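Local atomic coordinates of Crh-like protein 5 (Neosartorya fumigata, PDB entry 6IBU), a protein that cleaves chitin and transfers it to 1,6-beta-glucan, or to other chitin chains, thereby cross-linking polysaccharides in the fungal cell wall and at the septa. Residues A[35-39]-A[40-44]; A[78-82]-A[83-87]; A[153-157]-A[158-162]; A[191-194]-A[195-199]. All coordinates share one frame; numbering follows the deposited sequence.

Contact 1: residues A[35-39]-A[40-44]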
loop_
_atom_site.group_PDB
_atom_site.type_symbol
_atom_site.label_atom_id
_atom_site.label_comp_id
_atom_site.label_asym_id
_atom_site.label_seq_id
_atom_site.Cartn_x
_atom_site.Cartn_y
_atom_site.Cartn_z
ATOM N N TRP A 35 11.302 -7.640 -5.673
ATOM C CA TRP A 35 10.037 -7.021 -6.148
ATOM C C TRP A 35 9.643 -7.599 -7.509
ATOM O O TRP A 35 10.537 -8.010 -8.267
ATOM C CB TRP A 35 10.184 -5.503 -6.249
ATOM C CG TRP A 35 10.449 -4.791 -4.961
ATOM C CD1 TRP A 35 11.637 -4.685 -4.304
ATOM C CD2 TRP A 35 9.504 -4.017 -4.201
ATOM N NE1 TRP A 35 11.492 -3.915 -3.184
ATOM C CE2 TRP A 35 10.195 -3.499 -3.090
ATOM C CE3 TRP A 35 8.144 -3.731 -4.336
ATOM C CZ2 TRP A 35 9.573 -2.724 -2.118
ATOM C CZ3 TRP A 35 7.528 -2.949 -3.389
ATOM C CH2 TRP A 35 8.236 -2.460 -2.293
ATOM N N GLU A 36 8.349 -7.623 -7.794
ATOM C CA GLU A 36 7.766 -8.031 -9.098
ATOM C C GLU A 36 7.166 -6.757 -9.699
ATOM O O GLU A 36 6.452 -6.069 -8.939
ATOM C CB GLU A 36 6.798 -9.196 -8.835
ATOM C CG GLU A 36 5.651 -9.365 -9.830
ATOM C CD GLU A 36 4.498 -10.263 -9.352
ATOM O OE1 GLU A 36 4.386 -10.495 -8.112
ATOM O OE2 GLU A 36 3.694 -10.751 -10.210
ATOM N N VAL A 37 7.556 -6.403 -10.927
ATOM C CA VAL A 37 6.926 -5.291 -11.670
ATOM C C VAL A 37 5.709 -5.896 -12.284
ATOM O O VAL A 37 5.666 -6.628 -13.267
ATOM C CB VAL A 37 7.737 -4.609 -12.755
ATOM C CG1 VAL A 37 6.895 -3.516 -13.417
ATOM C CG2 VAL A 37 9.039 -4.057 -12.207
ATOM N N THR A 38 4.712 -5.596 -11.591
ATOM C CA THR A 38 3.577 -6.457 -11.765
ATOM C C THR A 38 2.597 -5.805 -12.738
ATOM O O THR A 38 1.698 -6.468 -13.145
ATOM C CB THR A 38 3.123 -6.718 -10.360
ATOM O OG1 THR A 38 1.979 -7.556 -10.420
ATOM C CG2 THR A 38 2.809 -5.417 -9.667
ATOM N N ALA A 39 2.761 -4.544 -13.088
ATOM C CA ALA A 39 2.062 -3.935 -14.247
ATOM C C ALA A 39 2.874 -2.730 -14.669
ATOM O O ALA A 39 3.517 -2.127 -13.787
ATOM C CB ALA A 39 0.656 -3.552 -13.897
ATOM N N GLY A 40 2.879 -2.422 -15.969
ATOM C CA GLY A 40 3.684 -1.351 -16.574
ATOM C C GLY A 40 5.175 -1.593 -16.417
ATOM O O GLY A 40 5.593 -2.735 -16.252
ATOM N N LYS A 41 5.949 -0.525 -16.524
ATOM C CA LYS A 41 7.430 -0.518 -16.457
ATOM C C LYS A 41 7.799 0.501 -15.379
ATOM O O LYS A 41 7.151 1.556 -15.303
ATOM C CB LYS A 41 8.021 -0.184 -17.836
ATOM C CG LYS A 41 9.544 -0.069 -17.903
ATOM C CD LYS A 41 10.302 -1.395 -17.706
ATOM C CE LYS A 41 11.708 -1.243 -17.150
ATOM N NZ LYS A 41 12.606 -0.494 -18.065
ATOM N N VAL A 42 8.755 0.184 -14.531
ATOM C CA VAL A 42 9.098 1.076 -13.398
ATOM C C VAL A 42 10.586 1.361 -13.490
ATOM O O VAL A 42 11.403 0.584 -13.018
ATOM C CB VAL A 42 8.665 0.463 -12.059
ATOM C CG1 VAL A 42 9.187 1.264 -10.878
ATOM C CG2 VAL A 42 7.143 0.344 -12.000
ATOM N N PRO A 43 10.960 2.477 -14.149
ATOM C CA PRO A 43 12.349 2.890 -14.245
ATOM C C PRO A 43 12.853 3.295 -12.861
ATOM O O PRO A 43 12.055 3.679 -12.039
ATOM C CB PRO A 43 12.355 4.108 -15.188
ATOM C CG PRO A 43 10.982 4.136 -15.809
ATOM C CD PRO A 43 10.064 3.405 -14.851
ATOM N N VAL A 44 14.163 3.211 -12.656
ATOM C CA VAL A 44 14.800 3.567 -11.366
ATOM C C VAL A 44 15.835 4.656 -11.645
ATOM O O VAL A 44 16.977 4.330 -11.941
ATOM C CB VAL A 44 15.384 2.325 -10.670
ATOM C CG1 VAL A 44 15.833 2.684 -9.275
ATOM C CG2 VAL A 44 14.385 1.180 -10.613
#

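Contact 2: residues A[78-82]-A[83-87]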
loop_
_atom_site.group_PDB
_atom_site.type_symbol
_atom_site.label_atom_id
_atom_site.label_comp_id
_atom_site.label_asym_id
_atom_site.label_seq_id
_atom_site.Cartn_x
_atom_site.Cartn_y
_atom_site.Cartn_z
ATOM N N LYS A 78 7.254 10.850 -3.118
ATOM C CA LYS A 78 6.755 12.105 -3.657
ATOM C C LYS A 78 5.637 11.718 -4.598
ATOM O O LYS A 78 5.871 10.949 -5.494
ATOM C CB LYS A 78 7.881 12.883 -4.330
ATOM C CG LYS A 78 7.397 14.254 -4.766
ATOM C CD LYS A 78 8.487 15.170 -5.211
ATOM C CE LYS A 78 8.966 14.740 -6.586
ATOM N NZ LYS A 78 9.249 15.888 -7.482
ATOM N N ALA A 79 4.444 12.204 -4.356
ATOM C CA ALA A 79 3.242 11.753 -5.083
ATOM C C ALA A 79 3.216 12.376 -6.479
ATOM O O ALA A 79 3.775 13.448 -6.687
ATOM C CB ALA A 79 2.009 12.102 -4.304
ATOM N N ALA A 80 2.583 11.691 -7.414
ATOM C CA ALA A 80 2.335 12.205 -8.767
ATOM C C ALA A 80 1.365 13.367 -8.630
ATOM O O ALA A 80 0.448 13.329 -7.815
ATOM C CB ALA A 80 1.796 11.105 -9.649
ATOM N N PRO A 81 1.573 14.460 -9.385
ATOM C CA PRO A 81 0.565 15.511 -9.495
ATOM C C PRO A 81 -0.486 15.080 -10.523
ATOM O O PRO A 81 -0.386 13.967 -11.064
ATOM C CB PRO A 81 1.368 16.717 -9.989
ATOM C CG PRO A 81 2.438 16.073 -10.845
ATOM C CD PRO A 81 2.764 14.735 -10.202
ATOM N N GLY A 82 -1.425 15.974 -10.819
ATOM C CA GLY A 82 -2.425 15.755 -11.874
ATOM C C GLY A 82 -3.762 15.338 -11.301
ATOM O O GLY A 82 -3.814 14.418 -10.448
ATOM N N THR A 83 -4.809 16.007 -11.761
ATOM C CA THR A 83 -6.222 15.712 -11.438
ATOM C C THR A 83 -6.476 14.225 -11.658
ATOM O O THR A 83 -6.217 13.750 -12.757
ATOM C CB THR A 83 -7.176 16.529 -12.324
ATOM O OG1 THR A 83 -6.827 17.899 -12.126
ATOM C CG2 THR A 83 -8.634 16.264 -12.009
ATOM N N GLY A 84 -6.984 13.543 -10.645
ATOM C CA GLY A 84 -7.475 12.161 -10.757
ATOM C C GLY A 84 -6.354 11.144 -10.742
ATOM O O GLY A 84 -6.647 9.959 -10.792
ATOM N N VAL A 85 -5.107 11.564 -10.658
ATOM C CA VAL A 85 -3.964 10.613 -10.615
ATOM C C VAL A 85 -3.762 10.213 -9.159
ATOM O O VAL A 85 -3.545 11.081 -8.308
ATOM C CB VAL A 85 -2.698 11.231 -11.219
ATOM C CG1 VAL A 85 -1.522 10.281 -11.098
ATOM C CG2 VAL A 85 -2.958 11.633 -12.672
ATOM N N VAL A 86 -3.819 8.920 -8.897
ATOM C CA VAL A 86 -3.686 8.375 -7.522
ATOM C C VAL A 86 -2.266 7.838 -7.341
ATOM O O VAL A 86 -1.820 7.101 -8.194
ATOM C CB VAL A 86 -4.748 7.293 -7.290
ATOM C CG1 VAL A 86 -4.697 6.773 -5.866
ATOM C CG2 VAL A 86 -6.137 7.800 -7.623
ATOM N N SER A 87 -1.600 8.193 -6.253
ATOM C CA SER A 87 -0.335 7.580 -5.787
ATOM C C SER A 87 -0.644 6.706 -4.565
ATOM O O SER A 87 -1.094 7.264 -3.566
ATOM C CB SER A 87 0.646 8.654 -5.438
ATOM O OG SER A 87 0.956 9.478 -6.549
HETATM O O HOH W 1 -0.938 11.271 -6.784
#

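Contact 3: residues A[153-157]-A[158-162]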
loop_
_atom_site.group_PDB
_atom_site.type_symbol
_atom_site.label_atom_id
_atom_site.label_comp_id
_atom_site.label_asym_id
_atom_site.label_seq_id
_atom_site.Cartn_x
_atom_site.Cartn_y
_atom_site.Cartn_z
ATOM N N TRP A 153 -0.612 4.997 11.522
ATOM C CA TRP A 153 -0.092 5.726 10.341
ATOM C C TRP A 153 0.735 6.893 10.862
ATOM O O TRP A 153 0.247 7.596 11.729
ATOM C CB TRP A 153 -1.228 6.267 9.465
ATOM C CG TRP A 153 -2.016 5.278 8.665
ATOM C CD1 TRP A 153 -1.930 5.059 7.323
ATOM C CD2 TRP A 153 -3.089 4.445 9.135
ATOM N NE1 TRP A 153 -2.867 4.135 6.935
ATOM C CE2 TRP A 153 -3.587 3.740 8.023
ATOM C CE3 TRP A 153 -3.650 4.198 10.388
ATOM C CZ2 TRP A 153 -4.628 2.822 8.127
ATOM C CZ3 TRP A 153 -4.696 3.309 10.488
ATOM C CH2 TRP A 153 -5.174 2.627 9.368
ATOM N N SER A 154 1.914 7.105 10.314
ATOM C CA SER A 154 2.786 8.258 10.643
ATOM C C SER A 154 3.300 8.919 9.370
ATOM O O SER A 154 3.570 8.207 8.390
ATOM C CB SER A 154 3.931 7.825 11.483
ATOM O OG SER A 154 3.475 7.662 12.807
ATOM N N ILE A 155 3.457 10.239 9.421
ATOM C CA ILE A 155 4.085 11.028 8.320
ATOM C C ILE A 155 5.226 11.822 8.934
ATOM O O ILE A 155 4.953 12.614 9.859
ATOM C CB ILE A 155 3.056 11.938 7.629
ATOM C CG1 ILE A 155 1.864 11.124 7.118
ATOM C CG2 ILE A 155 3.757 12.741 6.547
ATOM C CD1 ILE A 155 0.830 11.929 6.372
ATOM N N ASP A 156 6.451 11.591 8.460
ATOM C CA ASP A 156 7.648 12.328 8.936
ATOM C C ASP A 156 7.744 12.199 10.453
ATOM O O ASP A 156 8.078 13.178 11.111
ATOM C CB ASP A 156 7.579 13.780 8.467
ATOM C CG ASP A 156 7.457 13.907 6.955
ATOM O OD1 ASP A 156 7.844 12.942 6.242
ATOM O OD2 ASP A 156 6.961 14.977 6.503
ATOM N N GLY A 157 7.437 11.016 10.971
ATOM C CA GLY A 157 7.561 10.663 12.394
ATOM C C GLY A 157 6.510 11.312 13.275
ATOM O O GLY A 157 6.785 11.435 14.486
ATOM N N ALA A 158 5.378 11.763 12.724
ATOM C CA ALA A 158 4.263 12.288 13.543
ATOM C C ALA A 158 3.073 11.341 13.380
ATOM O O ALA A 158 2.685 11.083 12.229
ATOM C CB ALA A 158 3.916 13.700 13.132
ATOM N N VAL A 159 2.508 10.820 14.464
ATOM C CA VAL A 159 1.331 9.914 14.340
ATOM C C VAL A 159 0.173 10.716 13.736
ATOM O O VAL A 159 -0.101 11.839 14.239
ATOM C CB VAL A 159 0.944 9.288 15.687
ATOM C CG1 VAL A 159 -0.396 8.594 15.598
ATOM C CG2 VAL A 159 2.006 8.318 16.165
ATOM N N VAL A 160 -0.472 10.205 12.685
ATOM C CA VAL A 160 -1.626 10.926 12.055
ATOM C C VAL A 160 -2.909 10.117 12.206
ATOM O O VAL A 160 -3.988 10.725 12.075
ATOM C CB VAL A 160 -1.364 11.294 10.588
ATOM C CG1 VAL A 160 -0.212 12.275 10.501
ATOM C CG2 VAL A 160 -1.110 10.073 9.720
ATOM N N ARG A 161 -2.812 8.808 12.460
ATOM C CA ARG A 161 -4.006 7.974 12.711
ATOM C C ARG A 161 -3.631 6.708 13.456
ATOM O O ARG A 161 -2.645 6.088 13.082
ATOM C CB ARG A 161 -4.658 7.564 11.397
ATOM C CG ARG A 161 -5.927 6.753 11.583
ATOM C CD ARG A 161 -6.586 6.517 10.253
ATOM N NE ARG A 161 -7.765 5.703 10.430
ATOM C CZ ARG A 161 -8.495 5.217 9.443
ATOM N NH1 ARG A 161 -8.167 5.492 8.183
ATOM N NH2 ARG A 161 -9.545 4.468 9.727
ATOM N N THR A 162 -4.483 6.287 14.386
ATOM C CA THR A 162 -4.385 4.976 15.065
ATOM C C THR A 162 -5.701 4.218 14.914
ATOM O O THR A 162 -6.743 4.750 15.297
ATOM C CB THR A 162 -4.049 5.140 16.549
ATOM O OG1 THR A 162 -2.773 5.774 16.682
ATOM C CG2 THR A 162 -4.017 3.801 17.245
#

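Contact 4: residues A[191-194]-A[195-199]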
loop_
_atom_site.group_PDB
_atom_site.type_symbol
_atom_site.label_atom_id
_atom_site.label_comp_id
_atom_site.label_asym_id
_atom_site.label_seq_id
_atom_site.Cartn_x
_atom_site.Cartn_y
_atom_site.Cartn_z
ATOM N N PRO A 191 -11.699 8.003 -17.508
ATOM C CA PRO A 191 -13.107 8.120 -17.897
ATOM C C PRO A 191 -13.886 6.795 -17.823
ATOM O O PRO A 191 -15.067 6.800 -17.556
ATOM C CB PRO A 191 -13.053 8.605 -19.348
ATOM C CG PRO A 191 -11.696 9.248 -19.497
ATOM C CD PRO A 191 -10.788 8.517 -18.535
ATOM N N SER A 192 -13.191 5.674 -18.007
ATOM C CA SER A 192 -13.787 4.319 -17.948
ATOM C C SER A 192 -14.084 3.900 -16.504
ATOM O O SER A 192 -14.675 2.833 -16.328
ATOM C CB SER A 192 -12.908 3.323 -18.644
ATOM O OG SER A 192 -12.059 2.667 -17.720
ATOM N N ASN A 193 -13.697 4.672 -15.495
ATOM C CA ASN A 193 -13.933 4.277 -14.083
ATOM C C ASN A 193 -15.351 4.666 -13.681
ATOM O O ASN A 193 -15.948 5.558 -14.282
ATOM C CB ASN A 193 -12.916 4.910 -13.139
ATOM C CG ASN A 193 -11.529 4.322 -13.262
ATOM O OD1 ASN A 193 -11.324 3.305 -13.918
ATOM N ND2 ASN A 193 -10.567 4.968 -12.626
ATOM N N PRO A 194 -15.914 4.042 -12.624
ATOM C CA PRO A 194 -17.180 4.490 -12.059
ATOM C C PRO A 194 -17.104 5.974 -11.667
ATOM O O PRO A 194 -16.058 6.390 -11.236
ATOM C CB PRO A 194 -17.372 3.631 -10.797
ATOM C CG PRO A 194 -16.448 2.439 -10.976
ATOM C CD PRO A 194 -15.343 2.898 -11.897
ATOM N N LYS A 195 -18.223 6.693 -11.782
ATOM C CA LYS A 195 -18.380 8.112 -11.368
ATOM C C LYS A 195 -17.832 8.294 -9.946
ATOM O O LYS A 195 -17.135 9.285 -9.717
ATOM C CB LYS A 195 -19.851 8.546 -11.406
ATOM C CG LYS A 195 -20.528 8.492 -12.774
ATOM C CD LYS A 195 -21.996 8.918 -12.751
ATOM C CE LYS A 195 -22.849 8.109 -11.788
ATOM N NZ LYS A 195 -24.267 8.534 -11.819
ATOM N N GLY A 196 -18.141 7.365 -9.038
ATOM C CA GLY A 196 -17.738 7.419 -7.625
ATOM C C GLY A 196 -16.228 7.441 -7.469
ATOM O O GLY A 196 -15.752 8.188 -6.604
ATOM N N THR A 197 -15.496 6.665 -8.275
ATOM C CA THR A 197 -14.013 6.608 -8.239
ATOM C C THR A 197 -13.464 7.936 -8.745
ATOM O O THR A 197 -12.548 8.485 -8.117
ATOM C CB THR A 197 -13.450 5.442 -9.051
ATOM O OG1 THR A 197 -13.992 4.232 -8.527
ATOM C CG2 THR A 197 -11.935 5.379 -9.016
ATOM N N ILE A 198 -14.014 8.446 -9.837
ATOM C CA ILE A 198 -13.533 9.703 -10.463
ATOM C C ILE A 198 -13.711 10.851 -9.466
ATOM O O ILE A 198 -12.740 11.597 -9.297
ATOM C CB ILE A 198 -14.234 9.935 -11.812
ATOM C CG1 ILE A 198 -13.843 8.839 -12.808
ATOM C CG2 ILE A 198 -13.908 11.309 -12.340
ATOM C CD1 ILE A 198 -14.842 8.593 -13.913
ATOM N N GLU A 199 -14.874 10.954 -8.815
ATOM C CA GLU A 199 -15.181 12.001 -7.788
ATOM C C GLU A 199 -14.173 11.868 -6.641
ATOM O O GLU A 199 -13.658 12.889 -6.148
ATOM C CB GLU A 199 -16.644 11.937 -7.312
ATOM C CG GLU A 199 -16.891 12.081 -5.789
ATOM C CD GLU A 199 -16.460 13.339 -5.027
ATOM O OE1 GLU A 199 -16.635 14.460 -5.572
ATOM O OE2 GLU A 199 -15.970 13.203 -3.854
#

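Contact 1: residues A[35-39]-A[40-44]
Val37 and Val42 face each other across the mouth of a bend in which strand 35-39 ends and the chain doubles back through Gly40. At the start of the strand, Trp35 turns into the protein interior, its NE1 hydrogen-bonded to Tyr22 OH, and Glu36 continues the pairing with neighbouring strand 61-64 through a backbone bond to Asp63. Val37 carries the contact. Its CG1, anti to the backbone N (chi1 179°), reaches over the bend and comes 3.2 Å from Gly40 O. The same methyl meets Val42 CG2 at 4.1 Å and passes Lys41 CA at 4.3 Å, so one branch of one valine spans the inside of the curve. Thr38 turns its side chain the other way, toward strand 61-64. Ala39 closes the strand, and its O stays 4.0 Å from Lys41 N. No hydrogen bond joins the two halves of the bend. The reversal passes through Gly40, whose positive phi (63°) suits a glycine. Beyond it, Val42 is buried against Ala49, Phe51 and Pro60, while Val37 is exposed, so the apolar pair joins the surface of the bend to the interior. Ala39 lies about 7 Å, side chain to side chain, from the chitin-binding Arg182. Strand 35-39 is an edge strand of the seven-stranded sheet, whereas strand 44-45 belongs to the other large sheet; a link of this kind is a beta-arch, as found at the rim of the GH16 beta-sandwich.

Contact 2: residues A[78-82]-A[83-87]
Ala80 and Ser87 meet in a buried polar contact inside the bend between strand 71-78 of one large sheet and strand 85-93 of the other. Ala80 N donates to Ser87 OG at 2.9 Å with an N-H...O angle of 155°. The hydroxyl reaches that position because it stands anti to its own carbonyl carbon (chi1 -61°), which also leaves it 3.6 Å from Ala79 CB. A water fills the polar middle of the bend, 2.6 Å from Ser87 OG and hydrogen-bonded to Ala80 O (2.7 Å) and Val85 O, although nearby acceptors outnumber its protons. It bridges the two arms between the Ala80-Ser87 bond and the turn. Apolar contact flanks this water: Val85 CG1 packs on Ala80 CB at 3.7 Å, with Tyr212 and Met214 of strand 212-223 close by. At the tip, Val85 N bonds to Gly82 O at 3.1 Å. Gly84 takes the positive phi of the third position, and at the backbone angles of Gly82 a CB would collide with the preceding carbonyl O. Thr83 O is held from outside by Thr205 OG1. The bend is a type II beta turn within a beta-arch that passes the chain between the two sheets of the GH16 jelly-roll sandwich.

Contact 3: residues A[153-157]-A[158-162]
The guanidinium of Arg161 lies flat over Trp153, centres 4.7 Å apart and planes 13° from parallel. Extended along the indole, the arginine sets CD over the six-membered ring, 4.0 Å from its centroid, as a CH-pi contact, while CZ makes an off-centre cation-pi contact further out. Both side chains point the same way, and NH1 of Arg161 is tied down by Arg126 O and Thr113 OG1, which fixes the flat group. The indole has partners of its own: NE1 bonds to Asp100 O, and the ring meets Trp101 edge-to-face. The side chain of Trp153 lies about 7 Å from that of Glu98, the probable nucleophile. Backbone bonds close a beta hairpin whose two-residue loop, Asp156-Gly157, is a type I' turn: Ile155 and Ala158 exchange N-H...O bonds, and Trp153 N donates to Arg161 O at 2.8 Å. At the Trp153 end, Val160 and Arg161 both face Trp153, a classic beta bulge. Trp153 O takes a straight bond from Val160 N (2.9 Å, 174°) and a weak one from Arg161 N at 3.4 Å. Apolar contacts gather at Val160 CG2, which touches Trp153 CB at 3.8 Å and Ile155 CG1 at 4.1 Å.

Contact 4: residues A[191-194]-A[195-199]
Pro194 O receives two backbone N-H groups, a weak one from Thr197 N at 3.0 Å and a straighter one from Ile198 N at 3.2 Å. The latter, with an N-H...O angle of 163°, is the first i to i+4 bond of helix 195-201, and Pro194 occupies the N-cap position of that helix. Glu199 N to Lys195 O is the next i to i+4 bond. The short helix follows strand 179-187 in the GH16 fold, beside the chitin-binding cleft: Thr197 binds chitin, and its side chain is about 4 Å from that of the chitin-binding Trp186. The Thr197 side chain lies obliquely across that of Pro194, with OG1 anti to its own carbonyl carbon (chi1 -58°) and 3.9 Å from both Pro194 CG and Pro194 CD. Its other branch, CG2, is thereby left for the asparagine. One residue on, Ile198 sends its chain back over the preceding loop, and its CD1 reaches Asn193 O at 3.3 Å. Its CG1 meets Asn193 CB at 4.1 Å. Asn193 sets that CB between Ile198 CG1 and Thr197 CB, and its amide runs on past the threonine. A hydrogen bond to Gly188 O and a weaker one to Ala187 O hold Asn193 ND2 to the end of strand 179-187, and the same nitrogen lies 3.9 Å from Thr197 CG2.

From the N terminus, the four contacts follow one another in series; none nests in or crosses another. Contacts 1 to 3 close local bends, and contact 4 opens a helix. Contact 1 turns the chain from edge strand 35-39 toward strand 44-45, and contact 2 passes it from strand 71-78 back to strand 85-93, so both link the two large sheets. Contact 3 closes the hairpin of strands 150-155 and 158-164, across the chain's centre from contact 1. Contact 4 starts helix 195-201 after strand 179-187 and holds chitin-binding Thr197, while contact 2 lies near Trp186 and Glu102. Nearest atoms are about 5 Å apart for contacts 2 and 4, against about 16 Å for contacts 3 and 4.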